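Local coordinates for protein glutathione s-transferase S2 (Nilaparvata lugens, PDB 5H5L) that probably conjugates glutathione to electrophilic substrates, and acts as a sigma-class prostaglandin D synthase that requires glutathione, at residues B[93-98]-B[158-163]; B[89-94]-B[131-136]; B[162-165]-B[170-173]; B[63-68]-B[149-154]. All coordinates share one frame; numbering follows the deposited sequence.

Contact 1: residues B[93-98]-B[158-163]. With GSH (glutathione), chain C.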
loop_
_atom_site.group_PDB
_atom_site.type_symbol
_atom_site.label_atom_id
_atom_site.label_comp_id
_atom_site.label_asym_id
_atom_site.label_seq_id
_atom_site.Cartn_x
_atom_site.Cartn_y
_atom_site.Cartn_z
ATOM N N ASP B 93 3.085 -5.045 0.662
ATOM C CA ASP B 93 1.661 -4.783 0.650
ATOM C C ASP B 93 0.930 -5.832 1.493
ATOM O O ASP B 93 -0.020 -5.518 2.209
ATOM C CB ASP B 93 1.118 -4.767 -0.781
ATOM C CG ASP B 93 1.308 -3.385 -1.496
ATOM O OD1 ASP B 93 1.856 -2.446 -0.910
ATOM O OD2 ASP B 93 0.873 -3.255 -2.656
ATOM N N THR B 94 1.390 -7.078 1.445
ATOM C CA THR B 94 0.800 -8.114 2.275
ATOM C C THR B 94 1.058 -7.835 3.750
ATOM O O THR B 94 0.152 -7.965 4.576
ATOM C CB THR B 94 1.348 -9.470 1.834
ATOM O OG1 THR B 94 0.838 -9.720 0.518
ATOM C CG2 THR B 94 0.901 -10.583 2.756
ATOM N N PHE B 95 2.285 -7.448 4.099
ATOM C CA PHE B 95 2.586 -7.037 5.463
ATOM C C PHE B 95 1.672 -5.891 5.891
ATOM O O PHE B 95 1.201 -5.843 7.031
ATOM C CB PHE B 95 4.051 -6.616 5.571
ATOM C CG PHE B 95 4.449 -6.138 6.917
ATOM C CD1 PHE B 95 4.394 -6.976 8.003
ATOM C CD2 PHE B 95 4.925 -4.851 7.093
ATOM C CE1 PHE B 95 4.772 -6.539 9.230
ATOM C CE2 PHE B 95 5.314 -4.395 8.349
ATOM C CZ PHE B 95 5.249 -5.228 9.407
ATOM N N ASN B 96 1.389 -4.963 4.980
ATOM C CA ASN B 96 0.540 -3.839 5.377
ATOM C C ASN B 96 -0.907 -4.288 5.567
ATOM O O ASN B 96 -1.585 -3.768 6.449
ATOM C CB ASN B 96 0.651 -2.701 4.369
ATOM C CG ASN B 96 1.995 -1.943 4.484
ATOM O OD1 ASN B 96 2.639 -1.938 5.529
ATOM N ND2 ASN B 96 2.403 -1.317 3.413
ATOM N N ASP B 97 -1.367 -5.292 4.807
ATOM C CA ASP B 97 -2.665 -5.893 5.070
ATOM C C ASP B 97 -2.684 -6.495 6.467
ATOM O O ASP B 97 -3.639 -6.304 7.225
ATOM C CB ASP B 97 -2.970 -6.991 4.056
ATOM C CG ASP B 97 -3.407 -6.472 2.718
ATOM O OD1 ASP B 97 -3.778 -5.284 2.611
ATOM O OD2 ASP B 97 -3.381 -7.281 1.759
ATOM N N PHE B 98 -1.621 -7.216 6.830
ATOM C CA PHE B 98 -1.507 -7.751 8.189
ATOM C C PHE B 98 -1.611 -6.643 9.209
ATOM O O PHE B 98 -2.397 -6.724 10.163
ATOM C CB PHE B 98 -0.183 -8.468 8.397
ATOM C CG PHE B 98 0.182 -8.637 9.855
ATOM C CD1 PHE B 98 -0.518 -9.528 10.655
ATOM C CD2 PHE B 98 1.186 -7.897 10.427
ATOM C CE1 PHE B 98 -0.189 -9.692 12.003
ATOM C CE2 PHE B 98 1.519 -8.052 11.761
ATOM C CZ PHE B 98 0.817 -8.957 12.553
ATOM N N SER B 158 11.696 -2.811 11.024
ATOM C CA SER B 158 11.504 -1.622 11.846
ATOM C C SER B 158 10.114 -1.606 12.449
ATOM O O SER B 158 9.945 -1.235 13.615
ATOM C CB SER B 158 11.767 -0.352 11.027
ATOM O OG SER B 158 10.752 -0.186 10.059
ATOM N N ILE B 159 9.098 -2.043 11.684
ATOM C CA ILE B 159 7.742 -2.051 12.204
ATOM C C ILE B 159 7.521 -3.238 13.143
ATOM O O ILE B 159 6.843 -3.102 14.164
ATOM C CB ILE B 159 6.743 -2.010 11.027
ATOM C CG1 ILE B 159 6.832 -0.613 10.369
ATOM C CG2 ILE B 159 5.337 -2.298 11.476
ATOM C CD1 ILE B 159 6.031 -0.433 9.126
ATOM N N LEU B 160 8.092 -4.409 12.849
ATOM C CA LEU B 160 7.965 -5.536 13.783
ATOM C C LEU B 160 8.580 -5.211 15.145
ATOM O O LEU B 160 8.065 -5.632 16.188
ATOM C CB LEU B 160 8.619 -6.788 13.212
ATOM C CG LEU B 160 7.885 -7.498 12.090
ATOM C CD1 LEU B 160 8.589 -8.771 11.751
ATOM C CD2 LEU B 160 6.435 -7.792 12.436
ATOM N N GLU B 161 9.684 -4.470 15.150
ATOM C CA GLU B 161 10.296 -4.041 16.401
ATOM C C GLU B 161 9.292 -3.279 17.252
ATOM O O GLU B 161 9.194 -3.488 18.463
ATOM C CB GLU B 161 11.528 -3.193 16.080
ATOM C CG GLU B 161 11.993 -2.281 17.185
ATOM C CD GLU B 161 13.275 -1.588 16.807
ATOM O OE1 GLU B 161 13.256 -0.355 16.619
ATOM O OE2 GLU B 161 14.291 -2.295 16.651
ATOM N N PHE B 162 8.501 -2.424 16.625
ATOM C CA PHE B 162 7.450 -1.748 17.355
ATOM C C PHE B 162 6.495 -2.746 17.990
ATOM O O PHE B 162 6.051 -2.554 19.121
ATOM C CB PHE B 162 6.705 -0.803 16.417
ATOM C CG PHE B 162 5.682 0.053 17.099
ATOM C CD1 PHE B 162 6.051 1.260 17.660
ATOM C CD2 PHE B 162 4.350 -0.346 17.177
ATOM C CE1 PHE B 162 5.108 2.068 18.289
ATOM C CE2 PHE B 162 3.410 0.452 17.803
ATOM C CZ PHE B 162 3.792 1.665 18.357
ATOM N N MET B 163 6.146 -3.810 17.275
ATOM C CA MET B 163 5.258 -4.802 17.866
ATOM C C MET B 163 5.898 -5.471 19.071
ATOM O O MET B 163 5.214 -5.813 20.037
ATOM C CB MET B 163 4.899 -5.869 16.850
ATOM C CG MET B 163 4.008 -5.396 15.722
ATOM S SD MET B 163 3.638 -6.752 14.602
ATOM C CE MET B 163 3.019 -8.008 15.713
HETATM N N1 GSH C . -4.321 -5.310 -0.331
HETATM C CA1 GSH C . -5.036 -6.298 -1.124
HETATM C C1 GSH C . -5.003 -5.926 -2.605
HETATM O O11 GSH C . -5.044 -6.798 -3.526
HETATM O O12 GSH C . -4.983 -4.693 -2.861
HETATM C CB1 GSH C . -6.532 -6.257 -0.708
HETATM C CG1 GSH C . -7.192 -7.484 -1.314
HETATM C CD1 GSH C . -8.632 -7.618 -0.755
HETATM O OE1 GSH C . -9.038 -6.930 0.113
HETATM N N2 GSH C . -9.423 -8.645 -1.414
HETATM C CA2 GSH C . -10.803 -8.915 -1.070
HETATM C C2 GSH C . -10.992 -10.411 -0.838
HETATM O O2 GSH C . -10.306 -11.219 -1.366
HETATM C CB2 GSH C . -11.638 -8.601 -2.292
HETATM S SG2 GSH C . -11.458 -6.916 -2.918
HETATM N N3 GSH C . -12.115 -10.795 -0.003
HETATM C CA3 GSH C . -12.444 -12.189 0.216
HETATM C C3 GSH C . -11.916 -12.665 1.547
HETATM O O31 GSH C . -12.249 -13.819 1.904
HETATM O O32 GSH C . -11.179 -11.923 2.250
#
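Phe95 and Phe98 reach from helix 82-106 across to Ile159, Leu160 and Met163 of helix 151-164, inside the all-helical C-terminal domain of the glutathione transferase fold. The two helices run nearly parallel, at 20°, but their axes stay 12.4 Å apart, and long side chains bridge the gap. The apolar part is carried by Phe95. With CG anti to the backbone N (chi1 178°), its ring extends straight out until the far edge meets the other helix. Phe95 CZ lies 3.6 Å from Ile159 CG2, the CB of that isoleucine is in the ring plane, and Phe95 CE1 touches Leu160 CD2 at 3.8 Å. Methyl groups of the two branched side chains therefore line the rim of the ring, while Phe156 packs against it edge-to-face. A Met-aromatic contact is the second kind: Phe98 and Met163 approach from opposite directions, and the sulfur sits at the ring edge, 87° off the normal, with Met163 SD 3.8 Å from Phe98 CE2. No hydrogen bond crosses between the helices. Polar chemistry belongs to another side of helix 82-106, where Asp97 points to the dimer partner. The glutathione there is also held by Lys43, Trp39, Gln50, Val51, Gln63 and Ser64 of the second subunit, so the site is shared between chains. The glutathione amino nitrogen N1 bonds to both carboxylate oxygens of Asp97, OD1 and OD2, each at 3.0 Å.

Contact 2: residues B[89-94]-B[131-136]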
loop_
_atom_site.group_PDB
_atom_site.type_symbol
_atom_site.label_atom_id
_atom_site.label_comp_id
_atom_site.label_asym_id
_atom_site.label_seq_id
_atom_site.Cartn_x
_atom_site.Cartn_y
_atom_site.Cartn_z
ATOM N N ASP B 89 7.565 -5.522 -3.475
ATOM C CA ASP B 89 6.321 -4.770 -3.308
ATOM C C ASP B 89 5.193 -5.660 -2.826
ATOM O O ASP B 89 4.431 -5.264 -1.935
ATOM C CB ASP B 89 5.909 -4.110 -4.634
ATOM C CG ASP B 89 6.814 -2.956 -5.049
ATOM O OD1 ASP B 89 7.680 -2.512 -4.269
ATOM O OD2 ASP B 89 6.675 -2.519 -6.209
ATOM N N THR B 90 5.045 -6.864 -3.417
ATOM C CA THR B 90 3.939 -7.734 -3.019
ATOM C C THR B 90 4.047 -8.137 -1.550
ATOM O O THR B 90 3.038 -8.150 -0.836
ATOM C CB THR B 90 3.838 -8.978 -3.923
ATOM O OG1 THR B 90 2.631 -9.677 -3.595
ATOM C CG2 THR B 90 4.967 -9.904 -3.717
ATOM N N MET B 91 5.252 -8.434 -1.070
ATOM C CA MET B 91 5.427 -8.808 0.332
ATOM C C MET B 91 5.119 -7.654 1.279
ATOM O O MET B 91 4.500 -7.849 2.343
ATOM C CB MET B 91 6.854 -9.307 0.570
ATOM C CG MET B 91 7.170 -10.666 -0.074
ATOM S SD MET B 91 5.954 -11.957 0.279
ATOM C CE MET B 91 6.217 -12.059 2.018
ATOM N N ILE B 92 5.504 -6.434 0.921
ATOM C CA ILE B 92 5.226 -5.327 1.832
ATOM C C ILE B 92 3.748 -4.962 1.821
ATOM O O ILE B 92 3.193 -4.569 2.855
ATOM C CB ILE B 92 6.131 -4.122 1.492
ATOM C CG1 ILE B 92 7.587 -4.472 1.846
ATOM C CG2 ILE B 92 5.669 -2.892 2.211
ATOM C CD1 ILE B 92 7.797 -4.842 3.325
ATOM N N ASP B 93 3.085 -5.045 0.662
ATOM C CA ASP B 93 1.661 -4.783 0.650
ATOM C C ASP B 93 0.930 -5.832 1.493
ATOM O O ASP B 93 -0.020 -5.518 2.209
ATOM C CB ASP B 93 1.118 -4.767 -0.781
ATOM C CG ASP B 93 1.308 -3.385 -1.496
ATOM O OD1 ASP B 93 1.856 -2.446 -0.910
ATOM O OD2 ASP B 93 0.873 -3.255 -2.656
ATOM N N THR B 94 1.390 -7.078 1.445
ATOM C CA THR B 94 0.800 -8.114 2.275
ATOM C C THR B 94 1.058 -7.835 3.750
ATOM O O THR B 94 0.152 -7.965 4.576
ATOM C CB THR B 94 1.348 -9.470 1.834
ATOM O OG1 THR B 94 0.838 -9.720 0.518
ATOM C CG2 THR B 94 0.901 -10.583 2.756
ATOM N N ASN B 131 3.555 -17.499 9.803
ATOM C CA ASN B 131 4.048 -18.786 9.295
ATOM C C ASN B 131 4.401 -18.658 7.813
ATOM O O ASN B 131 5.436 -19.156 7.358
ATOM C CB ASN B 131 3.016 -19.900 9.489
ATOM C CG ASN B 131 2.983 -20.469 10.911
ATOM O OD1 ASN B 131 4.002 -20.612 11.570
ATOM N ND2 ASN B 131 1.802 -20.813 11.359
ATOM N N LYS B 132 3.562 -17.955 7.041
ATOM C CA LYS B 132 3.872 -17.769 5.626
ATOM C C LYS B 132 5.110 -16.897 5.430
ATOM O O LYS B 132 5.955 -17.206 4.583
ATOM C CB LYS B 132 2.667 -17.179 4.905
ATOM C CG LYS B 132 1.585 -18.239 4.601
ATOM C CD LYS B 132 0.209 -17.602 4.563
ATOM C CE LYS B 132 -0.873 -18.613 4.262
ATOM N NZ LYS B 132 -0.790 -19.148 2.859
ATOM N N PHE B 133 5.216 -15.783 6.174
ATOM C CA PHE B 133 6.410 -14.942 6.099
ATOM C C PHE B 133 7.643 -15.756 6.455
ATOM O O PHE B 133 8.690 -15.673 5.795
ATOM C CB PHE B 133 6.316 -13.754 7.073
ATOM C CG PHE B 133 5.229 -12.748 6.769
ATOM C CD1 PHE B 133 4.600 -12.674 5.536
ATOM C CD2 PHE B 133 4.845 -11.856 7.755
ATOM C CE1 PHE B 133 3.614 -11.732 5.303
ATOM C CE2 PHE B 133 3.842 -10.946 7.529
ATOM C CZ PHE B 133 3.245 -10.880 6.295
ATOM N N ASN B 134 7.542 -16.512 7.546
ATOM C CA ASN B 134 8.644 -17.364 7.999
ATOM C C ASN B 134 9.079 -18.341 6.899
ATOM O O ASN B 134 10.262 -18.428 6.559
ATOM C CB ASN B 134 8.186 -18.097 9.261
ATOM C CG ASN B 134 9.339 -18.607 10.114
ATOM O OD1 ASN B 134 10.371 -17.960 10.292
ATOM N ND2 ASN B 134 9.150 -19.777 10.658
ATOM N N ASP B 135 8.119 -19.048 6.304
ATOM C CA ASP B 135 8.405 -19.986 5.220
ATOM C C ASP B 135 8.953 -19.253 3.999
ATOM O O ASP B 135 9.882 -19.725 3.333
ATOM C CB ASP B 135 7.104 -20.751 4.913
ATOM C CG ASP B 135 7.134 -21.584 3.616
ATOM O OD1 ASP B 135 7.511 -22.772 3.679
ATOM O OD2 ASP B 135 6.692 -21.084 2.548
ATOM N N HIS B 136 8.430 -18.062 3.724
ATOM C CA HIS B 136 8.894 -17.312 2.559
ATOM C C HIS B 136 10.331 -16.875 2.737
ATOM O O HIS B 136 11.146 -17.012 1.820
ATOM C CB HIS B 136 7.977 -16.111 2.339
ATOM C CG HIS B 136 8.289 -15.327 1.116
ATOM N ND1 HIS B 136 7.741 -15.623 -0.108
ATOM C CD2 HIS B 136 9.062 -14.229 0.934
ATOM C CE1 HIS B 136 8.167 -14.741 -0.999
ATOM N NE2 HIS B 136 8.959 -13.875 -0.389
#
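Met91 against His136 and Phe133 is buried sulfur-aromatic packing between two antiparallel helices of the C-terminal domain, 82-106 and 111-139. Their axes are 12.3 Å apart, with 158° between their directions, and the methionine does most of the bridging. Its chain is folded back at both chi2 (-50°) and chi3 (-65°), which lays the whole thioether end over one face of the His136 imidazole. Met91 SD stands 3.8 Å from the centroid of the His136 ring, nearly overhead though displaced to the rim on the NE2 side; it is 3.6 Å from His136 NE2. The methyl follows over the same ring as a CH-pi donor: Met91 CE is 4.0 Å from the His136 centroid and also touches Phe133 CD1 at 3.9 Å. The imidazole NE2 makes a weak hydrogen bond to Leu144 O. One turn further along helix 82-106, the Thr94 methyl CG2 meets Phe133 CE1 in the plane of the ring at 3.9 Å, and the hydroxyl of that threonine is bonded to Gln63 of the second subunit. Tyr48 of that subunit packs on Met91 and Thr94 and takes a cation-pi contact from Lys132, while on another side of helix 82-106 Ile92 rests against Trp151 and Tyr155 of helix 151-164.

Contact 3: residues B[162-165]-B[170-173]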
loop_
_atom_site.group_PDB
_atom_site.type_symbol
_atom_site.label_atom_id
_atom_site.label_comp_id
_atom_site.label_asym_id
_atom_site.label_seq_id
_atom_site.Cartn_x
_atom_site.Cartn_y
_atom_site.Cartn_z
ATOM N N PHE B 162 8.501 -2.424 16.625
ATOM C CA PHE B 162 7.450 -1.748 17.355
ATOM C C PHE B 162 6.495 -2.746 17.990
ATOM O O PHE B 162 6.051 -2.554 19.121
ATOM C CB PHE B 162 6.705 -0.803 16.417
ATOM C CG PHE B 162 5.682 0.053 17.099
ATOM C CD1 PHE B 162 6.051 1.260 17.660
ATOM C CD2 PHE B 162 4.350 -0.346 17.177
ATOM C CE1 PHE B 162 5.108 2.068 18.289
ATOM C CE2 PHE B 162 3.410 0.452 17.803
ATOM C CZ PHE B 162 3.792 1.665 18.357
ATOM N N MET B 163 6.146 -3.810 17.275
ATOM C CA MET B 163 5.258 -4.802 17.866
ATOM C C MET B 163 5.898 -5.471 19.071
ATOM O O MET B 163 5.214 -5.813 20.037
ATOM C CB MET B 163 4.899 -5.869 16.850
ATOM C CG MET B 163 4.008 -5.396 15.722
ATOM S SD MET B 163 3.638 -6.752 14.602
ATOM C CE MET B 163 3.019 -8.008 15.713
ATOM N N THR B 164 7.201 -5.727 19.005
ATOM C CA THR B 164 7.881 -6.337 20.132
ATOM C C THR B 164 7.765 -5.481 21.391
ATOM O O THR B 164 7.870 -6.014 22.496
ATOM C CB THR B 164 9.339 -6.609 19.762
ATOM O OG1 THR B 164 9.374 -7.511 18.651
ATOM C CG2 THR B 164 10.061 -7.286 20.872
ATOM N N THR B 165 7.484 -4.185 21.270
ATOM C CA THR B 165 7.306 -3.387 22.481
ATOM C C THR B 165 5.986 -3.677 23.182
ATOM O O THR B 165 5.858 -3.371 24.373
ATOM C CB THR B 165 7.408 -1.896 22.170
ATOM O OG1 THR B 165 6.270 -1.479 21.411
ATOM C CG2 THR B 165 8.708 -1.583 21.408
ATOM N N ILE B 170 6.907 -12.137 20.569
ATOM C CA ILE B 170 6.010 -12.540 19.499
ATOM C C ILE B 170 6.773 -13.109 18.304
ATOM O O ILE B 170 6.372 -14.126 17.739
ATOM C CB ILE B 170 5.118 -11.349 19.120
ATOM C CG1 ILE B 170 3.917 -11.828 18.313
ATOM C CG2 ILE B 170 5.918 -10.290 18.365
ATOM C CD1 ILE B 170 2.829 -10.791 18.217
ATOM N N ILE B 171 7.903 -12.503 17.912
ATOM C CA ILE B 171 8.593 -13.012 16.721
ATOM C C ILE B 171 9.561 -14.150 17.034
ATOM O O ILE B 171 10.089 -14.770 16.096
ATOM C CB ILE B 171 9.369 -11.919 15.943
ATOM C CG1 ILE B 171 10.620 -11.432 16.671
ATOM C CG2 ILE B 171 8.449 -10.707 15.628
ATOM C CD1 ILE B 171 11.569 -10.634 15.726
ATOM N N ASP B 172 9.787 -14.459 18.311
ATOM C CA ASP B 172 10.834 -15.407 18.693
ATOM C C ASP B 172 10.638 -16.777 18.061
ATOM O O ASP B 172 11.596 -17.377 17.579
ATOM C CB ASP B 172 10.898 -15.547 20.213
ATOM C CG ASP B 172 11.667 -14.426 20.874
ATOM O OD1 ASP B 172 12.542 -13.822 20.220
ATOM O OD2 ASP B 172 11.396 -14.158 22.060
ATOM N N LYS B 173 9.415 -17.310 18.082
ATOM C CA LYS B 173 9.240 -18.677 17.610
ATOM C C LYS B 173 9.362 -18.787 16.097
ATOM O O LYS B 173 9.501 -19.903 15.579
ATOM C CB LYS B 173 7.891 -19.221 18.083
ATOM C CG LYS B 173 6.710 -18.440 17.569
ATOM C CD LYS B 173 5.384 -18.967 18.114
ATOM C CE LYS B 173 5.318 -18.814 19.608
ATOM N NZ LYS B 173 3.966 -19.126 20.086
HETATM O O HOH W 1 9.287 -10.617 19.615
#
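Met163 and Ile170 meet methyl to methyl, Met163 CE to Ile170 CD1 at 3.7 Å, their side chains crossing at about a right angle. Met163 runs out extended through chi2 and turns at its last torsion, chi3 53°; that bend swings CE out of the line of the chain and over to the isoleucine. Ile170 answers with a fully extended branch: CG1 is anti to the backbone N (chi1 -164°) and CD1 continues outward, while CG2 takes the tight place between N and the carbonyl carbon and faces Thr164, 4.4 Å from OG1. In the glutathione transferase fold this is where the C-terminal part of helix 151-164 gives way to the loop that leads into helix 175-185, and the chain doubles back so that the loop lies against the helix it has just left. Within residues 162-165, Thr165 N bonds to Phe162 O at 3.1 Å. The polar link across the turn passes through a water, which accepts from Ile171 N at 2.9 Å and sits 3.3 Å from Thr164 OG1. That hydroxyl also has a weak bond to Leu160 O, one turn back. Ile171 packs on Lys178 and Asn181 of helix 175-185, while Met163 also touches Ile102 of helix 82-106.

Contact 4: residues B[63-68]-B[149-154]. With GSH (glutathione), chain E.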
loop_
_atom_site.group_PDB
_atom_site.type_symbol
_atom_site.label_atom_id
_atom_site.label_comp_id
_atom_site.label_asym_id
_atom_site.label_seq_id
_atom_site.Cartn_x
_atom_site.Cartn_y
_atom_site.Cartn_z
ATOM N N GLN B 63 3.198 9.019 2.910
ATOM C CA GLN B 63 3.091 7.576 2.706
ATOM C C GLN B 63 4.392 6.837 2.967
ATOM O O GLN B 63 5.308 6.859 2.145
ATOM C CB GLN B 63 2.569 7.275 1.295
ATOM C CG GLN B 63 1.137 7.798 1.171
ATOM C CD GLN B 63 0.169 7.095 2.143
ATOM O OE1 GLN B 63 0.420 5.983 2.616
ATOM N NE2 GLN B 63 -0.931 7.757 2.441
ATOM N N SER B 64 4.425 6.122 4.100
ATOM C CA SER B 64 5.642 5.472 4.581
ATOM C C SER B 64 6.171 4.465 3.570
ATOM O O SER B 64 7.382 4.396 3.336
ATOM C CB SER B 64 5.380 4.777 5.922
ATOM O OG SER B 64 4.437 3.727 5.780
ATOM N N THR B 65 5.278 3.686 2.955
ATOM C CA THR B 65 5.729 2.683 1.991
ATOM C C THR B 65 6.313 3.335 0.739
ATOM O O THR B 65 7.385 2.931 0.271
ATOM C CB THR B 65 4.590 1.733 1.609
ATOM O OG1 THR B 65 4.041 1.113 2.782
ATOM C CG2 THR B 65 5.081 0.614 0.723
ATOM N N ALA B 66 5.608 4.331 0.168
ATOM C CA ALA B 66 6.107 4.999 -1.032
ATOM C C ALA B 66 7.477 5.609 -0.779
ATOM O O ALA B 66 8.379 5.555 -1.644
ATOM C CB ALA B 66 5.124 6.091 -1.489
ATOM N N ILE B 67 7.629 6.233 0.381
ATOM C CA ILE B 67 8.895 6.895 0.713
ATOM C C ILE B 67 9.991 5.864 0.934
ATOM O O ILE B 67 11.115 6.019 0.446
ATOM C CB ILE B 67 8.702 7.780 1.954
ATOM C CG1 ILE B 67 7.734 8.925 1.649
ATOM C CG2 ILE B 67 10.072 8.270 2.481
ATOM C CD1 ILE B 67 7.232 9.682 2.858
ATOM N N ALA B 68 9.679 4.782 1.652
ATOM C CA ALA B 68 10.676 3.733 1.878
ATOM C C ALA B 68 11.207 3.163 0.566
ATOM O O ALA B 68 12.421 2.929 0.423
ATOM C CB ALA B 68 10.061 2.639 2.744
ATOM N N LEU B 149 19.090 -8.350 0.486
ATOM C CA LEU B 149 18.573 -7.267 1.316
ATOM C C LEU B 149 17.800 -6.249 0.474
ATOM O O LEU B 149 18.266 -5.813 -0.582
ATOM C CB LEU B 149 19.717 -6.562 2.034
ATOM C CG LEU B 149 19.280 -5.474 3.029
ATOM C CD1 LEU B 149 18.699 -6.095 4.286
ATOM C CD2 LEU B 149 20.412 -4.578 3.395
ATOM N N SER B 150 16.622 -5.867 0.947
ATOM C CA SER B 150 15.828 -4.853 0.279
ATOM C C SER B 150 15.312 -3.825 1.276
ATOM O O SER B 150 15.378 -4.017 2.493
ATOM C CB SER B 150 14.656 -5.485 -0.484
ATOM O OG SER B 150 13.630 -5.968 0.377
ATOM N N TRP B 151 14.774 -2.707 0.735
ATOM C CA TRP B 151 14.064 -1.746 1.576
ATOM C C TRP B 151 12.897 -2.425 2.265
ATOM O O TRP B 151 12.504 -2.035 3.366
ATOM C CB TRP B 151 13.572 -0.535 0.734
ATOM C CG TRP B 151 12.494 -0.896 -0.247
ATOM C CD1 TRP B 151 12.667 -1.286 -1.554
ATOM C CD2 TRP B 151 11.088 -0.914 -0.009
ATOM N NE1 TRP B 151 11.462 -1.533 -2.136
ATOM C CE2 TRP B 151 10.476 -1.314 -1.207
ATOM C CE3 TRP B 151 10.281 -0.639 1.108
ATOM C CZ2 TRP B 151 9.112 -1.444 -1.331
ATOM C CZ3 TRP B 151 8.926 -0.771 0.992
ATOM C CH2 TRP B 151 8.341 -1.183 -0.211
ATOM N N GLY B 152 12.349 -3.460 1.641
ATOM C CA GLY B 152 11.293 -4.205 2.272
ATOM C C GLY B 152 11.712 -4.828 3.600
ATOM O O GLY B 152 10.956 -4.800 4.577
ATOM N N ASP B 153 12.902 -5.424 3.642
ATOM C CA ASP B 153 13.402 -5.981 4.907
ATOM C C ASP B 153 13.469 -4.911 5.990
ATOM O O ASP B 153 13.103 -5.141 7.150
ATOM C CB ASP B 153 14.794 -6.595 4.693
ATOM C CG ASP B 153 14.800 -7.704 3.661
ATOM O OD1 ASP B 153 13.979 -8.638 3.789
ATOM O OD2 ASP B 153 15.596 -7.620 2.692
ATOM N N ILE B 154 13.939 -3.729 5.630
ATOM C CA ILE B 154 14.087 -2.660 6.595
ATOM C C ILE B 154 12.737 -2.157 7.064
ATOM O O ILE B 154 12.538 -1.924 8.251
ATOM C CB ILE B 154 14.971 -1.583 5.955
ATOM C CG1 ILE B 154 16.396 -2.170 5.842
ATOM C CG2 ILE B 154 14.992 -0.322 6.788
ATOM C CD1 ILE B 154 17.354 -1.342 5.030
HETATM N N1 GSH E . -0.759 4.848 4.840
HETATM C CA1 GSH E . -0.139 5.836 5.714
HETATM C C1 GSH E . 1.376 5.573 5.764
HETATM O O11 GSH E . 1.810 4.387 5.601
HETATM O O12 GSH E . 2.197 6.517 5.975
HETATM C CB1 GSH E . -0.688 5.666 7.156
HETATM C CG1 GSH E . -0.215 6.860 7.970
HETATM C CD1 GSH E . -0.878 6.814 9.384
HETATM O OE1 GSH E . -1.691 6.000 9.663
HETATM N N2 GSH E . -0.465 7.818 10.370
HETATM C CA2 GSH E . -1.057 7.774 11.702
HETATM C C2 GSH E . -1.604 9.149 12.042
HETATM O O2 GSH E . -1.190 10.107 11.480
HETATM C CB2 GSH E . 0.053 7.450 12.677
HETATM S SG2 GSH E . 0.814 5.880 12.280
HETATM N N3 GSH E . -2.598 9.261 13.096
HETATM C CA3 GSH E . -3.106 10.576 13.472
HETATM C C3 GSH E . -4.480 10.801 12.871
HETATM O O31 GSH E . -5.000 9.949 12.114
HETATM O O32 GSH E . -5.070 11.854 13.160
#
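Trp151 packs against Thr65 and Ala68 where the thioredoxin-like N-terminal domain meets the helical domain. Along 149-154 the chain arrives through Leu149, which packs on Leu77 and Leu187, and reaches Ser150, the N-cap of helix 151-164. Ser150 and Asp153 make a capping box, a feature familiar at this helix in glutathione transferases: Ser150 N gives a 2.7 Å bond to Asp153 OD2, on the anti side of that oxygen and 25° out of the carboxylate plane, and Asp153 N returns a weak bond to Ser150 OG. Trp151 follows. Its CG lies between the backbone N and the carbonyl carbon (chi1 68°), and the indole spreads beside helix 64-75: Trp151 CE3 is 3.7 Å from Ala68 CB, Trp151 CH2 is 3.8 Å from Thr65 CG2, and the carbonyl carbon of Ala68 lies over one face toward the rim. The Thr65 hydroxyl is turned to another partner, Asn96. Asp153 also accepts from Leu144 N through OD1, and Ile154 packs on Trp20 and Met21.

The first turn of helix 64-75 meanwhile grips glutathione. Ser64 N and OG bond to its gamma-glutamyl carboxylate, OG at 2.7 Å from O11, and the helix N-terminus would favour that negative charge; Gln63 OE1 takes the amino group, N1, at 2.8 Å. Back at the interface, Trp151 lies among three helices, with 64-75 on its ring, Ile88 and Asp89 of helix 82-106, and Met21 of helix 15-25.

All four contacts are buried, but contacts 1 and 4 lie nearer the centre of the chain than 2 and 3. Helix 151-164 serves three of them, meeting helix 64-75 near its start in contact 4, helix 82-106 in contact 1 and its own following loop in contact 3. Helix 82-106 is shared by contacts 1 and 2, which touch through Phe95 and Phe133. Ile92 carries contact 2 on to Trp151 and Thr65 of contact 4, and a probable hydrogen bond from Asn96 to Thr65 joins 1 and 4. Aromatic and sulfur packing marks 1 and 2, a water bridge marks 3, and only contacts 1 and 4 bond glutathione, the first reaching the molecule held by the second subunit, the other the one in this chain's own pocket.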